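Local coordinates for putative exported protein (Bacteroides fragilis, PDB 3FZX) that is of unknown function but binds calcium ions and may bind a lipid or similar apolar ligand, at residues Asn77-Met82 / Gly103-Tyr108; Phe9-Gln14 / Met69-Ser74; Thr166-Glu171 / Glu187-Asn192; Arg37-Tyr42 / Val51-Phe56. One frame throughout, in Å; residues are numbered along the deposited sequence.

Contact 1: Asn77-Met82 / Gly103-Tyr108; sequences NFSMSM and GDLMNY
The methyl CE of Met80 sits over one face of the Tyr108 ring, off centre toward the rim, 3.8 Å from the ring centroid. The two side chains cross at about a right angle. Met80 CG lies between the backbone N and the carbonyl carbon (chi1 69°), and from there the extended chain carries SE and CE out over the sheet face of Met80 and Met106 to the Tyr108 ring. SE itself stands oblique to the ring, so this Met-aromatic contact is made chiefly by the methyl, as a CH-pi interaction. Phe78 joins from the same strand: its ring edge, at CD2, meets Tyr108 CB at 3.9 Å. The hydroxyl of Tyr108 has Glu187 as its partner, and its ring has Arg148 as a cation-pi partner.

The strands beneath, 77-81 and 99-107, are antiparallel neighbours in the closed beta-barrel of this protein, whose family belongs to the LolA/LolB clan; Tyr108 follows the second. Met80 and Met106 form the hydrogen-bonded pair, with Met106 N to Met80 O at 2.7 Å and Met80 N to Met106 O at 2.9 Å; the latter donor stands above the carbonyl plane. Ser79 faces Asn107 as a non-hydrogen-bonded pair, and Tyr108 N reaches Phe78 O at 3.0 Å.

Where the strands part, water takes over. One molecule accepts from Phe78 N and donates to Tyr108 O; another joins Met82 N to Asp104 O. Beside this second bridge the Met82 and Met106 side chains meet crosswise, CG of Met82 4.0 Å from Met106 CB, while Leu105 lays CD2 3.6 Å from Ser81 N. Leu105 and Asp104 also pack against Asp104 and Leu105 of the second subunit.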
# COMPACT_ATOMS: atom_id res chain seq x y z
N ASN A 77 -0.84 13.26 -8.82
CA ASN A 77 -1.60 12.01 -8.78
C ASN A 77 -2.21 11.57 -7.46
O ASN A 77 -1.53 11.44 -6.44
CB ASN A 77 -0.72 10.90 -9.34
CG ASN A 77 0.02 11.37 -10.61
OD1 ASN A 77 -0.52 12.15 -11.40
ND2 ASN A 77 1.27 10.94 -10.76
N PHE A 78 -3.52 11.34 -7.51
CA PHE A 78 -4.25 10.90 -6.34
C PHE A 78 -4.31 9.39 -6.30
O PHE A 78 -4.63 8.75 -7.29
CB PHE A 78 -5.68 11.44 -6.34
CG PHE A 78 -6.49 10.96 -5.18
CD1 PHE A 78 -6.48 11.63 -3.99
CD2 PHE A 78 -7.24 9.80 -5.28
CE1 PHE A 78 -7.21 11.17 -2.90
CE2 PHE A 78 -7.97 9.33 -4.19
CZ PHE A 78 -7.97 10.02 -3.02
N SER A 79 -4.05 8.80 -5.13
CA SER A 79 -4.26 7.37 -4.95
C SER A 79 -4.79 7.09 -3.57
O SER A 79 -4.78 7.98 -2.70
CB SER A 79 -2.96 6.58 -5.22
OG SER A 79 -1.91 6.91 -4.31
N MSE A 80 -5.32 5.88 -3.36
CA MSE A 80 -5.81 5.50 -2.04
C MSE A 80 -5.93 4.00 -1.84
O MSE A 80 -5.93 3.22 -2.79
CB MSE A 80 -7.16 6.17 -1.71
CG MSE A 80 -8.34 5.69 -2.54
SE MSE A 80 -10.03 6.64 -1.99
CE MSE A 80 -11.02 6.27 -3.65
N SER A 81 -6.02 3.62 -0.57
CA SER A 81 -6.31 2.26 -0.17
C SER A 81 -7.58 1.75 -0.81
O SER A 81 -8.51 2.52 -1.08
CB SER A 81 -6.51 2.19 1.35
OG SER A 81 -5.36 2.65 2.00
N MSE A 82 -7.64 0.44 -0.99
CA MSE A 82 -8.72 -0.21 -1.73
C MSE A 82 -9.89 -0.64 -0.84
O MSE A 82 -10.71 -1.46 -1.25
CB MSE A 82 -8.14 -1.42 -2.48
CG MSE A 82 -7.20 -1.05 -3.61
SE MSE A 82 -6.42 -2.69 -4.31
CE MSE A 82 -8.05 -3.44 -5.18
N GLY A 103 -3.77 -4.11 0.54
CA GLY A 103 -3.90 -3.90 -0.88
C GLY A 103 -2.94 -2.85 -1.36
O GLY A 103 -2.28 -2.20 -0.57
N ASP A 104 -2.88 -2.68 -2.66
CA ASP A 104 -2.16 -1.57 -3.27
C ASP A 104 -2.87 -0.26 -2.96
O ASP A 104 -4.06 -0.25 -2.63
CB ASP A 104 -2.18 -1.73 -4.79
CG ASP A 104 -1.51 -3.00 -5.23
OD1 ASP A 104 -0.25 -2.98 -5.29
OD2 ASP A 104 -2.24 -4.01 -5.46
N LEU A 105 -2.12 0.84 -3.06
CA LEU A 105 -2.75 2.14 -3.13
C LEU A 105 -3.13 2.20 -4.61
O LEU A 105 -2.29 2.00 -5.47
CB LEU A 105 -1.78 3.27 -2.77
CG LEU A 105 -1.25 3.32 -1.34
CD1 LEU A 105 -0.25 4.45 -1.20
CD2 LEU A 105 -2.42 3.47 -0.37
N MSE A 106 -4.40 2.43 -4.90
CA MSE A 106 -4.89 2.49 -6.26
C MSE A 106 -5.15 3.95 -6.69
O MSE A 106 -5.74 4.74 -5.94
CB MSE A 106 -6.19 1.70 -6.34
CG MSE A 106 -6.71 1.55 -7.74
SE MSE A 106 -7.87 -0.04 -7.81
CE MSE A 106 -9.35 0.74 -7.04
N ASN A 107 -4.77 4.26 -7.92
CA ASN A 107 -4.85 5.62 -8.46
C ASN A 107 -6.23 5.97 -9.02
O ASN A 107 -6.95 5.10 -9.51
CB ASN A 107 -3.78 5.81 -9.53
CG ASN A 107 -4.12 5.08 -10.82
OD1 ASN A 107 -4.42 3.88 -10.82
ND2 ASN A 107 -4.14 5.82 -11.91
N TYR A 108 -6.61 7.24 -8.92
CA TYR A 108 -7.88 7.72 -9.46
C TYR A 108 -7.59 8.95 -10.28
O TYR A 108 -7.38 10.02 -9.72
CB TYR A 108 -8.90 8.02 -8.35
CG TYR A 108 -9.46 6.76 -7.77
CD1 TYR A 108 -8.74 6.00 -6.85
CD2 TYR A 108 -10.70 6.28 -8.19
CE1 TYR A 108 -9.24 4.81 -6.35
CE2 TYR A 108 -11.21 5.10 -7.70
CZ TYR A 108 -10.48 4.36 -6.78
OH TYR A 108 -11.00 3.17 -6.29
O HOH W 1 -5.26 11.64 -9.75
O HOH W 2 -5.39 -1.01 -0.70

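Contact 2: Phe9-Gln14 / Met69-Ser74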
# COMPACT_ATOMS: atom_id res chain seq x y z
N PHE A 9 -8.60 15.96 -5.13
CA PHE A 9 -8.36 14.97 -4.08
C PHE A 9 -9.68 14.22 -3.89
O PHE A 9 -10.63 14.77 -3.36
CB PHE A 9 -7.89 15.71 -2.81
CG PHE A 9 -7.29 14.82 -1.76
CD1 PHE A 9 -8.08 14.24 -0.78
CD2 PHE A 9 -5.92 14.60 -1.72
CE1 PHE A 9 -7.54 13.42 0.20
CE2 PHE A 9 -5.35 13.77 -0.75
CZ PHE A 9 -6.15 13.19 0.23
N PHE A 10 -9.73 12.96 -4.30
CA PHE A 10 -10.98 12.18 -4.34
C PHE A 10 -11.28 11.44 -3.05
O PHE A 10 -11.38 10.23 -3.04
CB PHE A 10 -10.90 11.21 -5.52
CG PHE A 10 -10.76 11.91 -6.81
CD1 PHE A 10 -11.80 12.71 -7.28
CD2 PHE A 10 -9.56 11.89 -7.51
CE1 PHE A 10 -11.69 13.41 -8.47
CE2 PHE A 10 -9.43 12.59 -8.69
CZ PHE A 10 -10.51 13.35 -9.18
N PHE A 11 -11.43 12.19 -1.95
CA PHE A 11 -11.67 11.63 -0.62
C PHE A 11 -11.88 12.81 0.33
O PHE A 11 -11.35 13.89 0.11
CB PHE A 11 -10.45 10.79 -0.14
CG PHE A 11 -10.77 9.88 1.02
CD1 PHE A 11 -11.50 8.70 0.81
CD2 PHE A 11 -10.36 10.18 2.30
CE1 PHE A 11 -11.82 7.85 1.86
CE2 PHE A 11 -10.66 9.32 3.38
CZ PHE A 11 -11.40 8.17 3.16
N PRO A 12 -12.67 12.64 1.40
CA PRO A 12 -12.77 13.77 2.32
C PRO A 12 -11.42 14.14 2.90
O PRO A 12 -10.57 13.28 3.11
CB PRO A 12 -13.69 13.25 3.41
CG PRO A 12 -13.65 11.78 3.27
CD PRO A 12 -13.57 11.55 1.81
N ASN A 13 -11.22 15.43 3.15
CA ASN A 13 -9.96 15.90 3.66
C ASN A 13 -10.01 16.92 4.80
O ASN A 13 -8.98 17.42 5.18
CB ASN A 13 -9.09 16.36 2.47
CG ASN A 13 -9.80 17.30 1.57
OD1 ASN A 13 -9.78 18.47 1.82
ND2 ASN A 13 -10.43 16.78 0.50
N GLN A 14 -11.18 17.19 5.38
CA GLN A 14 -11.26 18.03 6.59
C GLN A 14 -11.24 17.15 7.82
O GLN A 14 -12.05 16.24 7.92
CB GLN A 14 -12.57 18.83 6.65
CG GLN A 14 -12.90 19.61 5.42
CD GLN A 14 -14.15 20.49 5.58
OE1 GLN A 14 -14.79 20.56 6.65
NE2 GLN A 14 -14.51 21.17 4.49
N MSE A 69 -7.02 3.77 7.05
CA MSE A 69 -6.65 3.77 5.65
C MSE A 69 -6.08 5.13 5.26
O MSE A 69 -6.11 6.07 6.07
CB MSE A 69 -7.83 3.33 4.79
CG MSE A 69 -9.13 3.95 5.15
SE MSE A 69 -9.49 5.26 3.88
CE MSE A 69 -10.24 4.02 2.52
N VAL A 70 -5.56 5.21 4.04
CA VAL A 70 -4.92 6.43 3.58
C VAL A 70 -5.37 6.85 2.19
O VAL A 70 -5.57 6.01 1.32
CB VAL A 70 -3.40 6.26 3.65
CG1 VAL A 70 -2.68 7.46 3.06
CG2 VAL A 70 -3.00 6.05 5.11
N ALA A 71 -5.56 8.16 2.03
CA ALA A 71 -5.83 8.79 0.74
C ALA A 71 -4.70 9.80 0.57
O ALA A 71 -4.29 10.43 1.56
CB ALA A 71 -7.15 9.52 0.75
N ARG A 72 -4.19 9.96 -0.66
CA ARG A 72 -3.08 10.85 -0.91
C ARG A 72 -2.94 11.39 -2.32
O ARG A 72 -3.32 10.76 -3.30
CB ARG A 72 -1.74 10.20 -0.52
CG ARG A 72 -1.30 9.05 -1.39
CD ARG A 72 0.20 8.67 -1.28
NE ARG A 72 0.66 8.41 0.08
CZ ARG A 72 1.75 7.71 0.40
NH1 ARG A 72 2.49 7.10 -0.53
NH2 ARG A 72 2.09 7.57 1.68
N CYS A 73 -2.31 12.56 -2.36
CA CYS A 73 -1.93 13.25 -3.57
C CYS A 73 -0.41 13.31 -3.54
O CYS A 73 0.17 13.76 -2.57
CB CYS A 73 -2.48 14.68 -3.55
SG CYS A 73 -3.12 15.15 -5.08
N SER A 74 0.21 12.81 -4.59
CA SER A 74 1.64 12.94 -4.76
C SER A 74 1.93 13.38 -6.20
O SER A 74 1.54 12.72 -7.16
CB SER A 74 2.34 11.65 -4.45
OG SER A 74 3.71 11.85 -4.73
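Apolar packing brings the rings of Phe9 and Phe11 down on strand 63-74, with Ala71 as the shared footing. Phe9 touches with the far end of its ring, CZ lying 3.8 Å from Ala71 CB, while CD2 on the same ring is 3.9 Å from Cys73 CB. Ala71 O lies at the edge of this ring, near its plane, 3.6 Å from Phe9 CZ. Phe11 meets the same methyl with its near end: CB, CG and CD2 each lie 3.6 Å from Ala71 CB.

The sulfur-aromatic component is supplied by Met69, a selenomethionine. It approaches Phe11 from the opposite direction, its chain bent at both chi2 and chi3, and brings SE to 3.6 Å from Phe11 CZ. The selenium stands oblique to the ring, 48° off its normal.

No hydrogen bond crosses between the two segments; the polar bonding is local. Asn13 ND2 donates to Phe11 O at 3.1 Å, nearly along the C=O axis, and also bonds Asn192. On the strand, Arg72 turns its side chain away from the loop to a salt bridge with Glu49 and hydrogen bonds with the second subunit. Phe10 is the centre of an inverse gamma turn, closed by a weak bond from Phe11 N to Phe9 O; the residues on either side of it pack on a strand of the closed antiparallel barrel.

Contact 3: Thr166-Glu171 / Glu187-Asn192; sequences TKVKYE and EWYAPN
Strands 161-175 and 180-190 form an antiparallel beta hairpin, their short segments running at 147° to each other, with Thr166 and Tyr189 as one hydrogen-bonded pair and Val168 and Glu187 as the next. Thr166 N to Tyr189 O and Val168 N to Glu187 O are both 2.8 Å, and each pair has its reciprocal bond. This hairpin is part of the closed barrel wall, and its two faces carry quite different packing.

On the face of Lys167 and Trp188 the two side chains lie side by side and point the same way. Lys167 is extended throughout, with CG anti to the backbone N (chi1 -177°), which lays its methylenes along the indole. CG stands over the face of the five-membered ring, 3.9 Å from its centroid, and CE continues to 3.6 Å from Trp188 CZ2. The indole NE1 is hydrogen-bonded to Glu154 of strand 136-158.

The other face holds Thr166, Val168, Glu187 and Tyr189. Thr166 CB lies over one face of the Tyr189 ring, offset toward the rim, whereas Val168 CG2 approaches the ring edge, 3.6 Å from Tyr189 CE1. The ring is further fixed by a bond from its hydroxyl to Pro109 O. Val168 lies about 6 Å, side chain to side chain, from Glu149, a calcium-binding residue whose ion is not bound to this chain here.

Glu187 is buried, and its OE2 is hydrogen-bonded to Tyr108 OH. Its carboxylate is turned 74° from the Tyr170 ring, and a water that donates to Glu187 OE1 lies 3.1 Å from Tyr170 OH.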
# COMPACT_ATOMS: atom_id res chain seq x y z
N THR A 166 -16.98 11.04 -11.93
CA THR A 166 -16.35 10.26 -12.99
C THR A 166 -16.83 8.81 -12.85
O THR A 166 -16.79 8.26 -11.75
CB THR A 166 -14.82 10.31 -12.89
OG1 THR A 166 -14.40 11.62 -13.25
CG2 THR A 166 -14.15 9.27 -13.82
N LYS A 167 -17.29 8.23 -13.96
CA LYS A 167 -17.76 6.84 -14.01
C LYS A 167 -16.71 5.97 -14.66
O LYS A 167 -16.23 6.26 -15.75
CB LYS A 167 -19.04 6.72 -14.83
CG LYS A 167 -19.63 5.29 -14.86
CD LYS A 167 -20.90 5.24 -15.67
CE LYS A 167 -21.40 3.82 -15.86
NZ LYS A 167 -22.80 3.84 -16.46
N VAL A 168 -16.38 4.89 -13.97
CA VAL A 168 -15.37 3.95 -14.36
C VAL A 168 -15.99 2.54 -14.43
O VAL A 168 -16.91 2.23 -13.68
CB VAL A 168 -14.22 3.99 -13.32
CG1 VAL A 168 -13.24 2.86 -13.53
CG2 VAL A 168 -13.49 5.31 -13.44
N LYS A 169 -15.54 1.73 -15.38
CA LYS A 169 -15.92 0.33 -15.48
C LYS A 169 -14.65 -0.49 -15.19
O LYS A 169 -13.56 -0.07 -15.56
CB LYS A 169 -16.46 -0.00 -16.87
CG LYS A 169 -16.89 -1.46 -17.05
CD LYS A 169 -17.53 -1.76 -18.43
CE LYS A 169 -17.80 -3.29 -18.61
NZ LYS A 169 -18.39 -3.70 -19.94
N TYR A 170 -14.81 -1.63 -14.53
CA TYR A 170 -13.68 -2.52 -14.17
C TYR A 170 -14.09 -3.99 -14.18
O TYR A 170 -15.27 -4.32 -14.10
CB TYR A 170 -13.12 -2.15 -12.77
CG TYR A 170 -14.10 -2.24 -11.60
CD1 TYR A 170 -14.29 -3.43 -10.90
CD2 TYR A 170 -14.81 -1.12 -11.18
CE1 TYR A 170 -15.18 -3.51 -9.82
CE2 TYR A 170 -15.70 -1.19 -10.11
CZ TYR A 170 -15.90 -2.39 -9.43
OH TYR A 170 -16.80 -2.47 -8.37
N GLU A 171 -13.12 -4.87 -14.34
CA GLU A 171 -13.34 -6.28 -14.15
C GLU A 171 -12.80 -6.68 -12.81
O GLU A 171 -11.96 -5.98 -12.22
CB GLU A 171 -12.67 -7.05 -15.27
CG GLU A 171 -13.22 -6.61 -16.64
CD GLU A 171 -13.02 -7.65 -17.68
OE1 GLU A 171 -13.69 -8.69 -17.57
OE2 GLU A 171 -12.19 -7.44 -18.60
N GLU A 187 -17.99 2.17 -10.93
CA GLU A 187 -17.96 3.09 -9.80
C GLU A 187 -17.92 4.54 -10.27
O GLU A 187 -17.51 4.86 -11.41
CB GLU A 187 -16.88 2.75 -8.77
CG GLU A 187 -15.46 2.84 -9.21
CD GLU A 187 -14.48 2.36 -8.11
OE1 GLU A 187 -14.79 1.41 -7.35
OE2 GLU A 187 -13.36 2.92 -8.01
N TRP A 188 -18.45 5.38 -9.40
CA TRP A 188 -18.59 6.77 -9.65
C TRP A 188 -17.87 7.46 -8.51
O TRP A 188 -18.13 7.13 -7.34
CB TRP A 188 -20.05 7.16 -9.63
CG TRP A 188 -20.88 6.75 -10.81
CD1 TRP A 188 -21.22 7.54 -11.87
CD2 TRP A 188 -21.57 5.51 -11.01
NE1 TRP A 188 -22.05 6.86 -12.73
CE2 TRP A 188 -22.30 5.62 -12.21
CE3 TRP A 188 -21.64 4.31 -10.28
CZ2 TRP A 188 -23.07 4.57 -12.73
CZ3 TRP A 188 -22.42 3.27 -10.79
CH2 TRP A 188 -23.13 3.41 -12.01
N TYR A 189 -16.96 8.39 -8.84
CA TYR A 189 -16.23 9.11 -7.79
C TYR A 189 -16.17 10.60 -8.04
O TYR A 189 -16.25 11.07 -9.18
CB TYR A 189 -14.84 8.53 -7.58
CG TYR A 189 -13.89 8.61 -8.75
CD1 TYR A 189 -13.82 7.57 -9.70
CD2 TYR A 189 -13.01 9.68 -8.88
CE1 TYR A 189 -12.93 7.63 -10.76
CE2 TYR A 189 -12.09 9.75 -9.95
CZ TYR A 189 -12.06 8.72 -10.88
OH TYR A 189 -11.14 8.76 -11.89
N ALA A 190 -16.02 11.33 -6.93
CA ALA A 190 -16.12 12.77 -6.91
C ALA A 190 -15.08 13.38 -5.97
O ALA A 190 -14.68 12.75 -4.97
CB ALA A 190 -17.53 13.21 -6.44
N PRO A 191 -14.65 14.62 -6.27
CA PRO A 191 -13.74 15.38 -5.42
C PRO A 191 -14.27 15.53 -4.01
O PRO A 191 -15.46 15.79 -3.84
CB PRO A 191 -13.70 16.76 -6.08
CG PRO A 191 -14.14 16.54 -7.51
CD PRO A 191 -14.92 15.29 -7.56
N ASN A 192 -13.38 15.38 -3.04
CA ASN A 192 -13.62 15.54 -1.62
C ASN A 192 -14.58 14.50 -1.00
O ASN A 192 -14.97 14.63 0.14
CB ASN A 192 -14.08 16.98 -1.29
CG ASN A 192 -13.17 18.05 -1.92
OD1 ASN A 192 -11.95 18.00 -1.80
ND2 ASN A 192 -13.77 19.00 -2.58
O HOH W 3 -16.75 -0.55 -5.95

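Contact 4: Arg37-Tyr42 / Val51-Phe56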
# COMPACT_ATOMS: atom_id res chain seq x y z
N ARG A 37 -14.01 8.23 8.82
CA ARG A 37 -13.80 9.50 9.53
C ARG A 37 -12.34 9.97 9.33
O ARG A 37 -11.39 9.21 9.62
CB ARG A 37 -14.14 9.37 11.01
CG ARG A 37 -14.01 10.69 11.78
CD ARG A 37 -14.24 10.56 13.29
NE ARG A 37 -13.58 9.41 13.92
CZ ARG A 37 -12.28 9.32 14.23
NH1 ARG A 37 -11.42 10.31 13.97
NH2 ARG A 37 -11.84 8.20 14.80
N VAL A 38 -12.19 11.20 8.84
CA VAL A 38 -10.88 11.80 8.63
C VAL A 38 -10.24 12.06 10.00
O VAL A 38 -10.77 12.83 10.79
CB VAL A 38 -10.98 13.12 7.85
CG1 VAL A 38 -9.59 13.81 7.80
CG2 VAL A 38 -11.52 12.89 6.45
N ASP A 39 -9.13 11.38 10.27
CA ASP A 39 -8.40 11.51 11.54
C ASP A 39 -7.39 12.64 11.45
O ASP A 39 -7.36 13.50 12.31
CB ASP A 39 -7.66 10.21 11.89
CG ASP A 39 -7.25 10.13 13.38
OD1 ASP A 39 -8.16 10.08 14.23
OD2 ASP A 39 -6.04 10.09 13.71
N GLN A 40 -6.59 12.67 10.40
CA GLN A 40 -5.57 13.70 10.24
C GLN A 40 -5.30 14.01 8.79
O GLN A 40 -5.33 13.12 7.96
CB GLN A 40 -4.25 13.22 10.88
CG GLN A 40 -4.18 13.33 12.41
CD GLN A 40 -4.31 14.78 12.91
OE1 GLN A 40 -3.69 15.70 12.36
NE2 GLN A 40 -5.12 14.98 13.95
N ALA A 41 -5.06 15.28 8.48
CA ALA A 41 -4.64 15.69 7.14
C ALA A 41 -3.26 16.30 7.30
O ALA A 41 -3.07 17.15 8.16
CB ALA A 41 -5.58 16.67 6.56
N TYR A 42 -2.29 15.85 6.50
CA TYR A 42 -0.92 16.34 6.54
C TYR A 42 -0.55 16.94 5.19
O TYR A 42 -0.88 16.38 4.14
CB TYR A 42 0.03 15.18 6.81
CG TYR A 42 -0.23 14.44 8.10
CD1 TYR A 42 0.33 14.87 9.30
CD2 TYR A 42 -1.04 13.31 8.12
CE1 TYR A 42 0.09 14.18 10.49
CE2 TYR A 42 -1.29 12.62 9.31
CZ TYR A 42 -0.71 13.06 10.49
OH TYR A 42 -0.95 12.39 11.67
N VAL A 51 -5.18 10.46 6.71
CA VAL A 51 -5.33 9.20 7.42
C VAL A 51 -6.78 9.20 7.92
O VAL A 51 -7.19 10.14 8.61
CB VAL A 51 -4.31 9.09 8.60
CG1 VAL A 51 -4.62 7.89 9.50
CG2 VAL A 51 -2.85 9.02 8.07
N ALA A 52 -7.55 8.17 7.56
CA ALA A 52 -8.94 8.06 8.02
C ALA A 52 -9.17 6.72 8.72
O ALA A 52 -8.55 5.74 8.36
CB ALA A 52 -9.90 8.21 6.86
N ASN A 53 -10.04 6.72 9.72
CA ASN A 53 -10.53 5.49 10.35
C ASN A 53 -11.77 4.99 9.62
O ASN A 53 -12.63 5.80 9.28
CB ASN A 53 -10.94 5.75 11.79
CG ASN A 53 -9.79 6.24 12.63
OD1 ASN A 53 -9.95 7.19 13.39
ND2 ASN A 53 -8.63 5.63 12.49
N TYR A 54 -11.85 3.68 9.37
CA TYR A 54 -13.04 3.08 8.77
C TYR A 54 -13.67 2.12 9.75
O TYR A 54 -12.97 1.52 10.57
CB TYR A 54 -12.75 2.36 7.46
CG TYR A 54 -11.82 1.17 7.54
CD1 TYR A 54 -12.30 -0.11 7.88
CD2 TYR A 54 -10.47 1.30 7.23
CE1 TYR A 54 -11.44 -1.21 7.94
CE2 TYR A 54 -9.61 0.20 7.29
CZ TYR A 54 -10.11 -1.05 7.65
OH TYR A 54 -9.25 -2.12 7.68
N THR A 55 -15.00 2.01 9.65
CA THR A 55 -15.81 1.01 10.31
C THR A 55 -16.78 0.41 9.28
O THR A 55 -17.39 1.12 8.48
CB THR A 55 -16.58 1.59 11.45
OG1 THR A 55 -15.64 2.06 12.41
CG2 THR A 55 -17.43 0.54 12.12
N PHE A 56 -16.84 -0.92 9.29
CA PHE A 56 -17.76 -1.71 8.50
C PHE A 56 -18.71 -2.29 9.53
O PHE A 56 -18.28 -2.92 10.48
CB PHE A 56 -17.06 -2.89 7.80
CG PHE A 56 -16.32 -2.53 6.54
CD1 PHE A 56 -17.00 -2.48 5.32
CD2 PHE A 56 -14.95 -2.31 6.55
CE1 PHE A 56 -16.32 -2.17 4.12
CE2 PHE A 56 -14.27 -1.98 5.37
CZ PHE A 56 -14.95 -1.93 4.15
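Backbone hydrogen bonds join Arg37 and Asn53 in both directions, Arg37 N to Asn53 O and Asn53 N to Arg37 O, each 2.8 Å long. Farther on, Val51 O takes two donors at once, both in its carbonyl plane: Asp39 N at 2.8 Å and Gln40 N at 3.2 Å. Val51 N answers with a bond to Gln40 O. Between these groups Val38 and Ala52 make a non-hydrogen-bonded pair, and Ala52 CB lies 3.3 Å from Arg37 O.

Polar and charged side chains gather above the same stretch. Arg37 and Asn53 lie side by side, pointing the same way, with the guanidinium and amide planes 63° apart; Arg37 NH2 approaches Asn53 OD1 to 2.6 Å. The arginine chain leaves extended and bends at chi3 (44°), which turns NH1 toward Asp39. There it forms a salt bridge along its own strand, Arg37 NH1 to Asp39 OD1 at 3.3 Å. The carboxylate oxygen lies in the guanidinium plane and offers its anti lone pair, so the pairing is edge-on.

Apolar contact is slighter. Val51 CG2 meets the edge of the Tyr42 ring at CE2, 4.1 Å away. Tyr42 also stacks on Tyr132 of the second subunit, against which Val51 packs, so this end of the pair belongs to the dimer interface.

With Asp39 and Gln40 both opposite Val51, the register shifts by one residue: a classic beta bulge, set in the hairpin of strands 30-44 and 47-58 in the barrel wall.

How the contacts relate
All four contacts belong to one antiparallel sheet, closed into a barrel, in which strands adjacent in sequence are also neighbours in space. Contact 4 lies between the two segments of contact 2 along the chain, and contacts 1 and 3 follow in turn. Contacts 1 and 2 have centres about 9 Å apart and lie on the adjoining strands 77-81 and 63-74; contacts 2 and 4, also about 9 Å apart, lie on the neighbouring strands 63-74 and 47-58. Contact 3 is farthest from contact 4, about 21 Å between centres, yet meets contact 1 through Glu187 and contact 2 through Asn192. The N-terminal loop thus links distant strands, while contacts 1, 2 and 4 also touch the second subunit.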